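Local coordinates for protein pumilio homolog 23 (Arabidopsis thaliana, PDB 5WZK) that binds 18S rRNA sequence-specifically through a curved superhelix of pumilio repeats and probably regulates mRNA translation and stability, at residues M304-W308 with S339-C344. Sequence-based numbering, arbitrary orientation.
Sequences MGIMW and SHENKC
One face of the W308 indole takes both H340 and K343. H340 brings CD2 to 3.5 Å from W308 CG, toward the rim of the ring system; the imidazole and the five-membered ring are inclined at 45°, their centroids 4.9 Å apart. K343 crosses the indole at about a right angle, its CB 3.4 Å from W308 CZ2. The W308 side chain leaves with CG anti to the backbone N (chi1 -162°), which carries the indole across to helix 341-352. Sulfur contacts follow: C344 SG sits at the indole edge, 4.2 Å from W308 CD1, and M304 SD lies obliquely 5.4 Å from the H340 ring centroid. M304 CE packs on C344 SG at 4.4 Å. In van der Waals contact with the imidazole nitrogens are M304 CG, 3.6 Å from H340 ND1, and G305 CA, near NE2. Within 339-344, S339 OG and H340 ND1 lie implausibly close, so their hydrogen bond is doubtful in detail. An alanine in place of W308 is likely to leave H340 CD2 and the K343 methylenes without their aromatic partner. This is structural packing in the all-helical superhelix, about 14 Å from the RNA (nearest atoms): H340, the N-cap, joins helix 341-352 to helix 301-311 of Pumilio repeat 6, while M304 and C344 also pack on helix 324-337, which precedes 339-344.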
# COMPACT_ATOMS: atom_id res chain seq x y z
N MET A 304 -8.52 -18.49 -14.04
CA MET A 304 -7.38 -18.00 -14.81
C MET A 304 -7.69 -18.04 -16.29
O MET A 304 -7.33 -17.13 -17.04
CB MET A 304 -6.12 -18.80 -14.53
CG MET A 304 -4.92 -18.29 -15.31
SD MET A 304 -4.35 -16.70 -14.71
CE MET A 304 -3.57 -15.99 -16.15
N GLY A 305 -8.39 -19.08 -16.73
CA GLY A 305 -8.77 -19.22 -18.12
C GLY A 305 -9.65 -18.08 -18.54
O GLY A 305 -9.30 -17.33 -19.46
N ILE A 306 -10.79 -17.94 -17.84
CA ILE A 306 -11.77 -16.91 -18.17
C ILE A 306 -11.11 -15.55 -18.27
O ILE A 306 -11.37 -14.77 -19.20
CB ILE A 306 -12.90 -16.89 -17.13
CG1 ILE A 306 -13.74 -18.15 -17.22
CG2 ILE A 306 -13.76 -15.64 -17.31
CD1 ILE A 306 -14.97 -18.10 -16.37
N MET A 307 -10.26 -15.23 -17.30
CA MET A 307 -9.59 -13.95 -17.36
C MET A 307 -8.73 -13.85 -18.61
O MET A 307 -8.73 -12.82 -19.30
CB MET A 307 -8.76 -13.73 -16.10
CG MET A 307 -9.58 -13.32 -14.89
SD MET A 307 -8.53 -13.08 -13.45
CE MET A 307 -7.95 -14.76 -13.22
N TRP A 308 -8.04 -14.94 -18.95
CA TRP A 308 -7.11 -14.85 -20.07
C TRP A 308 -7.85 -14.61 -21.38
O TRP A 308 -7.41 -13.81 -22.21
CB TRP A 308 -6.24 -16.11 -20.14
CG TRP A 308 -5.05 -15.84 -20.97
CD1 TRP A 308 -3.89 -15.21 -20.58
CD2 TRP A 308 -4.90 -16.14 -22.36
NE1 TRP A 308 -3.03 -15.11 -21.65
CE2 TRP A 308 -3.62 -15.69 -22.75
CE3 TRP A 308 -5.71 -16.76 -23.32
CZ2 TRP A 308 -3.14 -15.82 -24.07
CZ3 TRP A 308 -5.24 -16.89 -24.62
CH2 TRP A 308 -3.96 -16.43 -24.98
N SER A 339 -0.25 -21.06 -14.32
CA SER A 339 -1.12 -21.28 -15.47
C SER A 339 -0.93 -20.14 -16.45
O SER A 339 -0.84 -18.97 -16.05
CB SER A 339 -2.58 -21.37 -15.04
OG SER A 339 -3.44 -21.41 -16.16
N HIS A 340 -0.89 -20.48 -17.75
CA HIS A 340 -0.83 -19.51 -18.84
C HIS A 340 0.45 -18.68 -18.82
O HIS A 340 0.48 -17.57 -19.38
CB HIS A 340 -2.03 -18.55 -18.84
CG HIS A 340 -3.35 -19.23 -19.05
ND1 HIS A 340 -3.86 -20.15 -18.16
CD2 HIS A 340 -4.26 -19.10 -20.04
CE1 HIS A 340 -5.04 -20.56 -18.60
NE2 HIS A 340 -5.30 -19.95 -19.74
N GLU A 341 1.50 -19.20 -18.17
CA GLU A 341 2.77 -18.49 -18.13
C GLU A 341 3.23 -18.13 -19.53
O GLU A 341 3.43 -16.96 -19.86
CB GLU A 341 3.82 -19.33 -17.40
CG GLU A 341 3.49 -19.67 -15.96
CD GLU A 341 3.03 -21.10 -15.79
OE1 GLU A 341 2.23 -21.57 -16.65
OE2 GLU A 341 3.47 -21.76 -14.81
N ASN A 342 3.36 -19.14 -20.39
CA ASN A 342 3.84 -18.87 -21.73
C ASN A 342 2.88 -17.98 -22.50
O ASN A 342 3.28 -17.01 -23.15
CB ASN A 342 4.07 -20.18 -22.47
CG ASN A 342 5.41 -20.23 -23.08
OD1 ASN A 342 6.37 -20.64 -22.45
ND2 ASN A 342 5.51 -19.74 -24.31
N LYS A 343 1.58 -18.30 -22.44
CA LYS A 343 0.63 -17.45 -23.13
C LYS A 343 0.77 -16.00 -22.67
O LYS A 343 0.77 -15.08 -23.50
CB LYS A 343 -0.79 -17.98 -22.92
CG LYS A 343 -1.18 -19.10 -23.90
CD LYS A 343 -2.23 -20.03 -23.31
CE LYS A 343 -2.62 -21.15 -24.29
NZ LYS A 343 -3.36 -20.60 -25.48
N CYS A 344 0.99 -15.79 -21.37
CA CYS A 344 1.12 -14.44 -20.82
C CYS A 344 2.32 -13.72 -21.39
O CYS A 344 2.21 -12.61 -21.93
CB CYS A 344 1.23 -14.50 -19.30
SG CYS A 344 -0.32 -14.24 -18.52